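Type II secretion system protein H (Vibrio cholerae, PDB 4DQ9) forms part of the pseudopilus tip complex of the type II secretion system, critical for recognising and binding secretion substrates such as proteases and toxins. Local coordinates at residues Q72-F75 / A81-K84. Numbering follows the deposited sequence.
Sequences QLDF and AWQK
Gln83 lays its CG over one face of the Phe75 ring, a CH-pi contact 3.7 Å from CG to the ring centroid, and the amide beyond it runs almost parallel to the ring, 10° between the planes. In Phe75, with chi1 of 75°, CG stands between the backbone N and the carbonyl carbon, and this torsion brings the ring back toward the loop although its CB leaves the strand pointing away from it. The same two residues are tied through the main chain: Gln83 N donates to Phe75 O at 2.8 Å. Strand 71-77 is an outermost strand of its antiparallel sheet in this pseudopilin chain, bonded through Gln72 and Asp74 to strand 126-132; the chain leaves it, turns, and brings 81-84 back along the other edge, at 147° end to end, without becoming a regular strand. Asp74 is the polar centre. Its OD1 accepts from Lys84 N at 2.9 Å on the syn side and from Phe75 N at 2.8 Å on the anti side, the two donors coming from opposite faces of the carboxylate, which should limit its rotation. Trp82 lies obliquely against that carboxylate, its six-membered ring reaching the Phe75 backbone and NE1 bonded to Asp138. Lys84 stretches back along the strand, fully extended, and its NZ shares a water with Leu73 N, 3.0 Å from NZ to that water.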
ATOM      1  N   GLN A  72      -2.893 -18.216  19.040  1.00 15.98           N
ATOM      2  CA  GLN A  72      -3.771 -17.376  18.197  1.00 17.33           C
ATOM      3  C   GLN A  72      -3.108 -16.008  18.132  1.00 16.71           C
ATOM      4  O   GLN A  72      -2.368 -15.604  19.062  1.00 16.28           O
ATOM      5  CB  GLN A  72      -5.148 -17.171  18.785  1.00 20.23           C
ATOM      6  CG  GLN A  72      -5.969 -18.464  19.052  1.00 25.80           C
ATOM      7  CD  GLN A  72      -6.523 -19.006  17.830  1.00 32.04           C
ATOM      8  OE1 GLN A  72      -5.918 -18.896  16.765  1.00 39.98           O
ATOM      9  NE2 GLN A  72      -7.709 -19.602  17.922  1.00 36.29           N
ATOM     10  N   LEU A  73      -3.449 -15.283  17.080  1.00 17.17           N
ATOM     11  CA  LEU A  73      -3.160 -13.887  17.125  1.00 17.34           C
ATOM     12  C   LEU A  73      -4.393 -13.030  16.706  1.00 14.21           C
ATOM     13  O   LEU A  73      -5.339 -13.502  16.048  1.00 17.24           O
ATOM     14  CB  LEU A  73      -1.985 -13.457  16.366  1.00 18.81           C
ATOM     15  CG  LEU A  73      -1.862 -13.786  14.911  1.00 16.36           C
ATOM     16  CD1 LEU A  73      -2.649 -12.867  14.055  1.00 19.55           C
ATOM     17  CD2 LEU A  73      -0.427 -13.566  14.515  1.00 21.50           C
ATOM     18  N   ASP A  74      -4.328 -11.777  17.088  1.00 14.72           N
ATOM     19  CA  ASP A  74      -5.365 -10.801  16.763  1.00 16.72           C
ATOM     20  C   ASP A  74      -4.824  -9.399  16.733  1.00 16.18           C
ATOM     21  O   ASP A  74      -3.687  -9.182  17.202  1.00 15.96           O
ATOM     22  CB  ASP A  74      -6.498 -10.928  17.766  1.00 17.96           C
ATOM     23  CG  ASP A  74      -7.849 -10.483  17.214  1.00 18.50           C
ATOM     24  OD1 ASP A  74      -7.971  -9.881  16.086  1.00 17.01           O
ATOM     25  OD2 ASP A  74      -8.896 -10.836  17.892  1.00 20.45           O
ATOM     26  N   PHE A  75      -5.535  -8.462  16.144  1.00 16.59           N
ATOM     27  CA  PHE A  75      -4.977  -7.125  16.061  1.00 16.29           C
ATOM     28  C   PHE A  75      -6.151  -6.088  16.021  1.00 14.94           C
ATOM     29  O   PHE A  75      -7.286  -6.432  15.622  1.00 16.98           O
ATOM     30  CB  PHE A  75      -3.998  -6.889  14.916  1.00 15.71           C
ATOM     31  CG  PHE A  75      -4.586  -6.752  13.551  1.00 16.38           C
ATOM     32  CD1 PHE A  75      -5.082  -7.876  12.872  1.00 20.20           C
ATOM     33  CD2 PHE A  75      -4.585  -5.520  12.917  1.00 17.15           C
ATOM     34  CE1 PHE A  75      -5.635  -7.796  11.591  1.00 24.08           C
ATOM     35  CE2 PHE A  75      -5.158  -5.391  11.620  1.00 17.38           C
ATOM     36  CZ  PHE A  75      -5.713  -6.551  10.966  1.00 23.06           C
ATOM     37  N   ALA A  81     -11.739  -1.910  16.726  1.00 25.13           N
ATOM     38  CA  ALA A  81     -12.136  -3.194  17.324  1.00 25.07           C
ATOM     39  C   ALA A  81     -11.173  -4.277  16.939  1.00 22.56           C
ATOM     40  O   ALA A  81     -10.488  -4.153  15.955  1.00 22.01           O
ATOM     41  CB  ALA A  81     -13.530  -3.570  16.894  1.00 26.92           C
ATOM     42  N   TRP A  82     -11.148  -5.360  17.709  1.00 21.91           N
ATOM     43  CA  TRP A  82     -10.331  -6.534  17.299  1.00 20.95           C
ATOM     44  C   TRP A  82     -10.827  -7.007  15.937  1.00 21.33           C
ATOM     45  O   TRP A  82     -12.037  -6.981  15.642  1.00 22.10           O
ATOM     46  CB  TRP A  82     -10.393  -7.704  18.318  1.00 20.10           C
ATOM     47  CG  TRP A  82      -9.811  -7.383  19.634  1.00 20.75           C
ATOM     48  CD1 TRP A  82     -10.471  -7.106  20.828  1.00 21.29           C
ATOM     49  CD2 TRP A  82      -8.419  -7.278  19.924  1.00 20.13           C
ATOM     50  NE1 TRP A  82      -9.557  -6.912  21.819  1.00 24.44           N
ATOM     51  CE2 TRP A  82      -8.288  -6.999  21.287  1.00 22.65           C
ATOM     52  CE3 TRP A  82      -7.238  -7.468  19.178  1.00 18.86           C
ATOM     53  CZ2 TRP A  82      -7.013  -6.855  21.877  1.00 18.77           C
ATOM     54  CZ3 TRP A  82      -6.030  -7.286  19.740  1.00 17.06           C
ATOM     55  CH2 TRP A  82      -5.895  -6.980  21.083  1.00 22.86           C
ATOM     56  N   GLN A  83      -9.889  -7.411  15.081  1.00 20.25           N
ATOM     57  CA  GLN A  83     -10.157  -7.761  13.700  1.00 20.57           C
ATOM     58  C   GLN A  83     -10.667  -9.162  13.464  1.00 20.56           C
ATOM     59  O   GLN A  83     -11.440  -9.400  12.511  1.00 22.99           O
ATOM     60  CB  GLN A  83      -8.934  -7.485  12.837  1.00 21.23           C
ATOM     61  CG  GLN A  83      -8.687  -5.976  12.799  1.00 23.78           C
ATOM     62  CD  GLN A  83      -9.296  -5.238  11.632  1.00 30.75           C
ATOM     63  OE1 GLN A  83      -9.743  -5.819  10.658  1.00 37.81           O
ATOM     64  NE2 GLN A  83      -9.208  -3.920  11.680  1.00 36.29           N
ATOM     65  N   LYS A  84     -10.242 -10.100  14.297  1.00 18.78           N
ATOM     66  CA  LYS A  84     -10.572 -11.496  14.042  1.00 20.59           C
ATOM     67  C   LYS A  84     -12.061 -11.724  14.376  1.00 21.43           C
ATOM     68  O   LYS A  84     -12.537 -11.274  15.426  1.00 20.74           O
ATOM     69  CB  LYS A  84      -9.628 -12.385  14.872  1.00 18.68           C
ATOM     70  CG  LYS A  84      -9.759 -13.895  14.516  1.00 21.13           C
ATOM     71  CD  LYS A  84      -8.687 -14.774  15.124  1.00 26.23           C
ATOM     72  CE  LYS A  84      -8.680 -16.194  14.502  1.00 25.89           C
ATOM     73  NZ  LYS A  84      -7.951 -17.131  15.406  1.00 28.44           N
TER
HETATM   74  O   HOH W   1      -5.323 -15.894  14.852  1.00 10.40           O
HETATM   75  O   HOH W   2     -11.515 -10.812  17.794  1.00 10.97           O